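PDB 5F7U: cycloalternan-forming enzyme from Listeria monocytogenes serovar 1/2a, which is a multidomain member of glycoside hydrolase family 31 that joins a TIM barrel to several beta-rich domains and holds bound glycans and magnesium ions. Local coordinates for residues A[89-94]-A[112-117]; A[235-240]-A[322-327]. The protein carries 1 engineered substitution. One frame throughout, in Å; residues are numbered along the deposited sequence.

Contact 1: A[89-94]-A[112-117]; sequences GDEITY and TFYVTD
Ile92 and Phe113 form a hydrogen-bonded pair in an antiparallel beta hairpin, made by strand 91-100 and strand 106-129 in the N-terminal part of the chain. Their side chains share one face and lie side by side. The branched Ile92 is the bump, and the Phe113 ring is the surface it presses on. Ile92 CB sits over the ring face, 3.8 Å from the Phe113 centroid, a CH-pi contact. CG1 and CG2 spread over the same face, Ile92 CG1 toward Phe113 CE1 and Ile92 CG2 toward Phe113 CE2. The Phe113 torsion makes this possible. Its CG stands between the backbone N and the carbonyl carbon (chi1 63°), which swings the ring across toward strand 91-94. Tyr94 closes in at the ring edge, where Tyr94 CE2 is 3.9 Å from Phe113 CE2. The two aromatic side chains cross at about a right angle. Val36 and Leu38 of strand 36-43 pack from outside, against Phe113 and Tyr94 respectively.

The backbones are held by Ile92 N to Phe113 O and Phe113 N to Ile92 O, both 2.9 Å. Past the regular strands, Val115 N still donates to Asp90 O, and Gly89 N to Val115 O at 2.8 Å.

The face of Glu91, Thr93, Thr112 and Tyr114 is more polar. Thr93 OG1 and Thr112 OG1 are hydrogen-bonded at 2.7 Å. Thr112 CG2 lies above the Tyr114 ring, toward its rim. The extended Glu91 chain runs alongside the same ring, with Glu91 CG 3.5 Å from Tyr114 CE1. Beyond the ring, one water bridges the carboxylate and the phenol oxygen: it donates to Glu91 OE1 at 2.9 Å and is hydrogen-bonded to Tyr114 OH.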
ATOM      1  N   GLY A  89     -43.300  -1.402  -7.205  1.00 21.96           N
ATOM      2  CA  GLY A  89     -44.191  -0.417  -6.583  1.00 22.73           C
ATOM      3  C   GLY A  89     -45.028  -0.950  -5.424  1.00 22.33           C
ATOM      4  O   GLY A  89     -45.607  -0.160  -4.684  1.00 23.00           O
ATOM      5  N   ASP A  90     -45.106  -2.273  -5.264  1.00 21.83           N
ATOM      6  CA  ASP A  90     -45.857  -2.849  -4.141  1.00 21.58           C
ATOM      7  C   ASP A  90     -45.199  -2.442  -2.831  1.00 20.92           C
ATOM      8  O   ASP A  90     -43.973  -2.496  -2.693  1.00 20.27           O
ATOM      9  CB  ASP A  90     -45.959  -4.378  -4.219  1.00 21.12           C
ATOM     10  CG  ASP A  90     -46.938  -4.866  -5.278  1.00 22.50           C
ATOM     11  OD1 ASP A  90     -47.796  -4.092  -5.762  1.00 23.50           O
ATOM     12  OD2 ASP A  90     -46.857  -6.061  -5.621  1.00 22.63           O
ATOM     13  N   GLU A  91     -46.028  -2.010  -1.889  1.00 21.29           N
ATOM     14  CA  GLU A  91     -45.569  -1.623  -0.571  1.00 21.03           C
ATOM     15  C   GLU A  91     -46.130  -2.654   0.391  1.00 20.62           C
ATOM     16  O   GLU A  91     -47.349  -2.762   0.559  1.00 21.10           O
ATOM     17  CB  GLU A  91     -46.056  -0.211  -0.228  1.00 22.39           C
ATOM     18  CG  GLU A  91     -45.709   0.223   1.190  1.00 22.92           C
ATOM     19  CD  GLU A  91     -46.244   1.596   1.566  1.00 24.72           C
ATOM     20  OE1 GLU A  91     -46.464   1.822   2.774  1.00 25.43           O
ATOM     21  OE2 GLU A  91     -46.452   2.458   0.687  1.00 25.97           O
ATOM     22  N   ILE A  92     -45.242  -3.444   0.988  1.00 19.35           N
ATOM     23  CA  ILE A  92     -45.677  -4.533   1.860  1.00 19.21           C
ATOM     24  C   ILE A  92     -45.346  -4.186   3.302  1.00 18.80           C
ATOM     25  O   ILE A  92     -44.211  -3.808   3.595  1.00 18.52           O
ATOM     26  CB  ILE A  92     -45.010  -5.871   1.447  1.00 18.69           C
ATOM     27  CG1 ILE A  92     -45.179  -6.161  -0.074  1.00 19.57           C
ATOM     28  CG2 ILE A  92     -45.439  -7.019   2.353  1.00 18.68           C
ATOM     29  CD1 ILE A  92     -46.551  -5.978  -0.677  1.00 20.72           C
ATOM     30  N   THR A  93     -46.332  -4.317   4.194  1.00 19.22           N
ATOM     31  CA  THR A  93     -46.102  -4.142   5.636  1.00 19.17           C
ATOM     32  C   THR A  93     -46.598  -5.377   6.384  1.00 18.88           C
ATOM     33  O   THR A  93     -47.724  -5.815   6.156  1.00 19.24           O
ATOM     34  CB  THR A  93     -46.778  -2.860   6.155  1.00 20.76           C
ATOM     35  OG1 THR A  93     -46.201  -1.722   5.486  1.00 21.28           O
ATOM     36  CG2 THR A  93     -46.599  -2.701   7.674  1.00 20.88           C
ATOM     37  N   TYR A  94     -45.767  -5.929   7.269  1.00 17.69           N
ATOM     38  CA  TYR A  94     -46.129  -7.182   7.955  1.00 17.39           C
ATOM     39  C   TYR A  94     -45.674  -7.214   9.403  1.00 17.31           C
ATOM     40  O   TYR A  94     -44.729  -6.524   9.786  1.00 16.78           O
ATOM     41  CB  TYR A  94     -45.584  -8.413   7.190  1.00 16.37           C
ATOM     42  CG  TYR A  94     -44.065  -8.541   7.191  1.00 15.76           C
ATOM     43  CD1 TYR A  94     -43.405  -9.255   8.206  1.00 15.40           C
ATOM     44  CD2 TYR A  94     -43.288  -7.950   6.183  1.00 15.54           C
ATOM     45  CE1 TYR A  94     -42.009  -9.362   8.224  1.00 14.82           C
ATOM     46  CE2 TYR A  94     -41.892  -8.050   6.201  1.00 15.03           C
ATOM     47  CZ  TYR A  94     -41.266  -8.758   7.222  1.00 14.67           C
ATOM     48  OH  TYR A  94     -39.880  -8.880   7.230  1.00 14.40           O
ATOM     49  N   THR A 112     -41.738  -2.790   6.911  1.00 17.88           N
ATOM     50  CA  THR A 112     -42.200  -2.402   5.583  1.00 18.22           C
ATOM     51  C   THR A 112     -41.092  -2.628   4.576  1.00 17.52           C
ATOM     52  O   THR A 112     -39.928  -2.376   4.887  1.00 17.16           O
ATOM     53  CB  THR A 112     -42.694  -0.929   5.564  1.00 19.39           C
ATOM     54  OG1 THR A 112     -43.832  -0.797   6.425  1.00 20.39           O
ATOM     55  CG2 THR A 112     -43.078  -0.445   4.127  1.00 19.97           C
ATOM     56  N   PHE A 113     -41.444  -3.131   3.389  1.00 17.32           N
ATOM     57  CA  PHE A 113     -40.516  -3.074   2.250  1.00 17.11           C
ATOM     58  C   PHE A 113     -41.228  -2.596   1.003  1.00 17.79           C
ATOM     59  O   PHE A 113     -42.455  -2.748   0.880  1.00 18.46           O
ATOM     60  CB  PHE A 113     -39.746  -4.402   2.017  1.00 16.28           C
ATOM     61  CG  PHE A 113     -40.614  -5.602   1.657  1.00 15.91           C
ATOM     62  CD1 PHE A 113     -40.949  -5.891   0.325  1.00 16.13           C
ATOM     63  CD2 PHE A 113     -41.035  -6.490   2.654  1.00 15.48           C
ATOM     64  CE1 PHE A 113     -41.706  -7.022   0.009  1.00 16.06           C
ATOM     65  CE2 PHE A 113     -41.786  -7.628   2.351  1.00 15.57           C
ATOM     66  CZ  PHE A 113     -42.129  -7.896   1.023  1.00 15.91           C
ATOM     67  N   TYR A 114     -40.455  -1.983   0.109  1.00 18.16           N
ATOM     68  CA  TYR A 114     -40.976  -1.443  -1.138  1.00 19.05           C
ATOM     69  C   TYR A 114     -40.329  -2.205  -2.285  1.00 18.46           C
ATOM     70  O   TYR A 114     -39.104  -2.273  -2.381  1.00 18.61           O
ATOM     71  CB  TYR A 114     -40.676   0.051  -1.262  1.00 20.40           C
ATOM     72  CG  TYR A 114     -41.119   0.866  -0.069  1.00 21.70           C
ATOM     73  CD1 TYR A 114     -42.407   1.424  -0.012  1.00 22.94           C
ATOM     74  CD2 TYR A 114     -40.236   1.105   1.006  1.00 22.08           C
ATOM     75  CE1 TYR A 114     -42.806   2.172   1.093  1.00 24.38           C
ATOM     76  CE2 TYR A 114     -40.633   1.858   2.100  1.00 23.14           C
ATOM     77  CZ  TYR A 114     -41.910   2.388   2.135  1.00 24.41           C
ATOM     78  OH  TYR A 114     -42.290   3.144   3.230  1.00 26.05           O
ATOM     79  N   VAL A 115     -41.154  -2.762  -3.152  1.00 18.06           N
ATOM     80  CA  VAL A 115     -40.671  -3.665  -4.185  1.00 17.54           C
ATOM     81  C   VAL A 115     -40.173  -2.854  -5.383  1.00 17.84           C
ATOM     82  O   VAL A 115     -40.880  -1.995  -5.917  1.00 18.41           O
ATOM     83  CB  VAL A 115     -41.750  -4.699  -4.556  1.00 17.71           C
ATOM     84  CG1 VAL A 115     -41.253  -5.622  -5.658  1.00 18.02           C
ATOM     85  CG2 VAL A 115     -42.123  -5.510  -3.311  1.00 17.24           C
ATOM     86  N   THR A 116     -38.945  -3.151  -5.786  1.00 17.34           N
ATOM     87  CA  THR A 116     -38.218  -2.329  -6.739  1.00 17.77           C
ATOM     88  C   THR A 116     -37.968  -3.028  -8.076  1.00 18.37           C
ATOM     89  O   THR A 116     -38.095  -4.252  -8.192  1.00 18.13           O
ATOM     90  CB  THR A 116     -36.852  -1.948  -6.137  1.00 17.48           C
ATOM     91  OG1 THR A 116     -36.178  -3.152  -5.736  1.00 16.56           O
ATOM     92  CG2 THR A 116     -37.030  -1.037  -4.907  1.00 17.07           C
ATOM     93  N   ASP A 117     -37.624  -2.230  -9.085  1.00 18.22           N
ATOM     94  CA  ASP A 117     -37.050  -2.744 -10.319  1.00 18.63           C
ATOM     95  C   ASP A 117     -36.132  -1.693 -10.915  1.00 17.67           C
ATOM     96  O   ASP A 117     -36.179  -0.522 -10.521  1.00 17.22           O
ATOM     97  CB  ASP A 117     -38.146  -3.179 -11.328  1.00 20.11           C
ATOM     98  CG  ASP A 117     -37.680  -4.301 -12.268  1.00 21.05           C
ATOM     99  OD1 ASP A 117     -36.466  -4.584 -12.386  1.00 20.85           O
ATOM    100  OD2 ASP A 117     -38.557  -4.915 -12.912  1.00 22.77           O
TER
HETATM  101  O   HOH W   1     -44.672   3.351   4.525  1.00 40.51           O

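Contact 2: A[235-240]-A[322-327]; sequences INQYQN and VLDNDG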
ATOM      1  N   ILE A 235     -34.930   4.700  -3.649  1.00 19.53           N
ATOM      2  CA  ILE A 235     -33.880   4.315  -4.618  1.00 18.51           C
ATOM      3  C   ILE A 235     -32.866   3.509  -3.799  1.00 17.56           C
ATOM      4  O   ILE A 235     -32.234   4.052  -2.883  1.00 17.63           O
ATOM      5  CB  ILE A 235     -33.228   5.528  -5.330  1.00 19.01           C
ATOM      6  CG1 ILE A 235     -34.283   6.223  -6.226  1.00 20.27           C
ATOM      7  CG2 ILE A 235     -31.986   5.077  -6.107  1.00 18.77           C
ATOM      8  CD1 ILE A 235     -33.939   7.636  -6.659  1.00 21.20           C
ATOM      9  N   ASN A 236     -32.759   2.207  -4.080  1.00 16.59           N
ATOM     10  CA  ASN A 236     -31.971   1.295  -3.233  1.00 16.35           C
ATOM     11  C   ASN A 236     -30.594   0.953  -3.765  1.00 15.69           C
ATOM     12  O   ASN A 236     -29.730   0.474  -3.003  1.00 15.89           O
ATOM     13  CB  ASN A 236     -32.740  -0.015  -2.949  1.00 16.91           C
ATOM     14  CG  ASN A 236     -33.858   0.175  -1.934  1.00 17.87           C
ATOM     15  OD1 ASN A 236     -33.869   1.158  -1.198  1.00 17.97           O
ATOM     16  ND2 ASN A 236     -34.789  -0.769  -1.876  1.00 18.67           N
ATOM     17  N   GLN A 237     -30.397   1.151  -5.066  1.00 15.29           N
ATOM     18  CA  GLN A 237     -29.102   0.843  -5.688  1.00 14.93           C
ATOM     19  C   GLN A 237     -28.905   1.648  -6.957  1.00 14.35           C
ATOM     20  O   GLN A 237     -29.881   2.087  -7.568  1.00 14.26           O
ATOM     21  CB  GLN A 237     -28.997  -0.646  -6.052  1.00 15.71           C
ATOM     22  CG  GLN A 237     -28.748  -1.618  -4.900  1.00 17.31           C
ATOM     23  CD  GLN A 237     -28.357  -3.007  -5.375  1.00 18.27           C
ATOM     24  OE1 GLN A 237     -28.838  -3.486  -6.422  1.00 18.11           O
ATOM     25  NE2 GLN A 237     -27.486  -3.672  -4.603  1.00 18.96           N
ATOM     26  N   TYR A 238     -27.636   1.832  -7.344  1.00 13.63           N
ATOM     27  CA  TYR A 238     -27.271   2.419  -8.624  1.00 13.63           C
ATOM     28  C   TYR A 238     -26.352   1.468  -9.354  1.00 13.25           C
ATOM     29  O   TYR A 238     -25.656   0.679  -8.726  1.00 13.31           O
ATOM     30  CB  TYR A 238     -26.452   3.690  -8.411  1.00 13.59           C
ATOM     31  CG  TYR A 238     -27.228   4.903  -8.010  1.00 14.13           C
ATOM     32  CD1 TYR A 238     -27.988   5.601  -8.959  1.00 14.53           C
ATOM     33  CD2 TYR A 238     -27.169   5.396  -6.695  1.00 14.46           C
ATOM     34  CE1 TYR A 238     -28.687   6.751  -8.608  1.00 15.68           C
ATOM     35  CE2 TYR A 238     -27.881   6.551  -6.333  1.00 15.32           C
ATOM     36  CZ  TYR A 238     -28.632   7.220  -7.289  1.00 15.79           C
ATOM     37  OH  TYR A 238     -29.328   8.372  -6.961  1.00 17.07           O
ATOM     38  N   GLN A 239     -26.319   1.564 -10.678  1.00 13.40           N
ATOM     39  CA  GLN A 239     -25.269   0.853 -11.433  1.00 13.33           C
ATOM     40  C   GLN A 239     -24.853   1.627 -12.669  1.00 13.47           C
ATOM     41  O   GLN A 239     -25.628   2.430 -13.205  1.00 13.34           O
ATOM     42  CB  GLN A 239     -25.729  -0.566 -11.833  1.00 14.05           C
ATOM     43  CG  GLN A 239     -26.834  -0.593 -12.888  1.00 15.52           C
ATOM     44  CD  GLN A 239     -27.157  -2.016 -13.296  1.00 16.66           C
ATOM     45  OE1 GLN A 239     -26.437  -2.626 -14.087  1.00 17.68           O
ATOM     46  NE2 GLN A 239     -28.222  -2.566 -12.738  1.00 17.45           N
ATOM     47  N   ASN A 240     -23.617   1.382 -13.101  1.00 13.07           N
ATOM     48  CA  ASN A 240     -23.216   1.686 -14.468  1.00 13.66           C
ATOM     49  C   ASN A 240     -22.350   0.536 -15.004  1.00 13.64           C
ATOM     50  O   ASN A 240     -21.814  -0.275 -14.226  1.00 13.26           O
ATOM     51  CB  ASN A 240     -22.515   3.045 -14.583  1.00 14.09           C
ATOM     52  CG  ASN A 240     -22.674   3.666 -15.981  1.00 15.19           C
ATOM     53  OD1 ASN A 240     -23.202   3.029 -16.902  1.00 15.70           O
ATOM     54  ND2 ASN A 240     -22.229   4.902 -16.139  1.00 15.78           N
ATOM     55  N   VAL A 322     -22.025  -1.680  -8.819  1.00 13.46           N
ATOM     56  CA  VAL A 322     -23.380  -1.669  -8.271  1.00 13.84           C
ATOM     57  C   VAL A 322     -23.214  -1.076  -6.888  1.00 13.59           C
ATOM     58  O   VAL A 322     -22.496  -1.635  -6.049  1.00 13.40           O
ATOM     59  CB  VAL A 322     -24.005  -3.080  -8.199  1.00 14.16           C
ATOM     60  CG1 VAL A 322     -25.428  -2.993  -7.641  1.00 14.49           C
ATOM     61  CG2 VAL A 322     -24.049  -3.707  -9.580  1.00 14.88           C
ATOM     62  N   LEU A 323     -23.832   0.076  -6.680  1.00 13.66           N
ATOM     63  CA  LEU A 323     -23.658   0.841  -5.447  1.00 13.61           C
ATOM     64  C   LEU A 323     -24.948   0.818  -4.656  1.00 14.12           C
ATOM     65  O   LEU A 323     -26.011   1.137  -5.203  1.00 14.19           O
ATOM     66  CB  LEU A 323     -23.286   2.303  -5.780  1.00 13.65           C
ATOM     67  CG  LEU A 323     -23.224   3.280  -4.595  1.00 13.72           C
ATOM     68  CD1 LEU A 323     -22.112   2.967  -3.596  1.00 13.46           C
ATOM     69  CD2 LEU A 323     -23.074   4.714  -5.084  1.00 14.12           C
ATOM     70  N   ASP A 324     -24.852   0.463  -3.375  1.00 14.20           N
ATOM     71  CA  ASP A 324     -26.017   0.451  -2.484  1.00 15.42           C
ATOM     72  C   ASP A 324     -26.415   1.861  -2.052  1.00 15.70           C
ATOM     73  O   ASP A 324     -25.626   2.806  -2.124  1.00 15.40           O
ATOM     74  CB  ASP A 324     -25.736  -0.413  -1.237  1.00 16.02           C
ATOM     75  CG  ASP A 324     -25.529  -1.899  -1.577  1.00 16.71           C
ATOM     76  OD1 ASP A 324     -25.785  -2.343  -2.726  1.00 17.19           O
ATOM     77  OD2 ASP A 324     -25.123  -2.638  -0.669  1.00 17.38           O
ATOM     78  N   ASN A 325     -27.666   1.995  -1.635  1.00 16.25           N
ATOM     79  CA  ASN A 325     -28.177   3.236  -1.076  1.00 16.79           C
ATOM     80  C   ASN A 325     -29.142   2.884   0.055  1.00 17.65           C
ATOM     81  O   ASN A 325     -29.625   1.759   0.105  1.00 18.51           O
ATOM     82  CB  ASN A 325     -28.911   4.018  -2.155  1.00 16.94           C
ATOM     83  CG  ASN A 325     -29.194   5.453  -1.745  1.00 17.19           C
ATOM     84  OD1 ASN A 325     -28.312   6.143  -1.224  1.00 16.95           O
ATOM     85  ND2 ASN A 325     -30.427   5.903  -1.962  1.00 17.39           N
ATOM     86  N   ASP A 326     -29.411   3.826   0.957  1.00 17.86           N
ATOM     87  CA  ASP A 326     -30.302   3.561   2.084  1.00 18.87           C
ATOM     88  C   ASP A 326     -31.776   3.775   1.745  1.00 19.63           C
ATOM     89  O   ASP A 326     -32.622   3.716   2.624  1.00 20.94           O
ATOM     90  CB  ASP A 326     -29.898   4.426   3.281  1.00 19.28           C
ATOM     91  CG  ASP A 326     -30.002   5.921   2.998  1.00 20.04           C
ATOM     92  OD1 ASP A 326     -30.175   6.343   1.830  1.00 20.27           O
ATOM     93  OD2 ASP A 326     -29.896   6.701   3.956  1.00 21.15           O
ATOM     94  N   GLY A 327     -32.073   4.038   0.474  1.00 19.44           N
ATOM     95  CA  GLY A 327     -33.446   4.306   0.041  1.00 19.90           C
ATOM     96  C   GLY A 327     -33.732   5.774  -0.229  1.00 20.08           C
ATOM     97  O   GLY A 327     -34.685   6.094  -0.937  1.00 20.42           O
TER
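Gln237 and Asp324 lie side by side on one face of the antiparallel strand pair 235-243 and 318-327, in the galactose mutarotase-like beta domain. Gln237 NE2 donates to Asp324 OD1 at 2.9 Å and meets that oxygen nearly head-on. The amide and carboxylate planes are only 21° apart. Val322 CG1 supports the Gln237 amide, 3.7 Å from Gln237 CD and about as near to its OE1 and NE2.

The second side-chain bond is made to the backbone. Asn325 ND2 gives a nearly straight bond to Ile235 O at 2.7 Å. That oxygen lies close to the Asn325 amide plane. The amide is brought there by CG standing anti to the Asn325 backbone N (chi1 -167°).

Between Tyr238 and Leu323 the strands are regular. Tyr238 N donates to Leu323 O, and Leu323 N to Tyr238 O, both at 2.8 Å. Further along, the bond from Asn325 N to Asn236 O is bent, at 139°, and the donor stands above the carbonyl plane.

A second shell positions these groups. His306 ND1 is bonded to Asp324 OD2. Asn325 ND2 also reaches Asp328 O, while Asn331 ND2 bonds Asn325 OD1. Asn331 O holds Tyr238 OH, and Leu333 packs on both Tyr238 and Leu323.

Both oxygens of Asp324 thus have partners, which would favour its charged form. The buried Asn325 amide donates and accepts at once, so its flip state is well determined.

Contact 1 comes first along the chain and closes before contact 2 opens. Contact 1 is local: the closest ends of its segments are 18 residues apart, and both belong to one hairpin. Contact 2 joins segments whose closest ends are 82 residues apart. The centres of the two contacts lie about 16 Å apart. Strand 106-129 connects them. Its early part pairs with 91-100, and it also pairs with 214-229, which in turn neighbours 235-243. Trp118 of this strand packs against Gln237 and Gln239. The contacts also touch directly, with Thr116 CG2 3.8 Å from Asn236 ND2. The long strand therefore ties the N-terminal beta region to the galactose mutarotase-like domain.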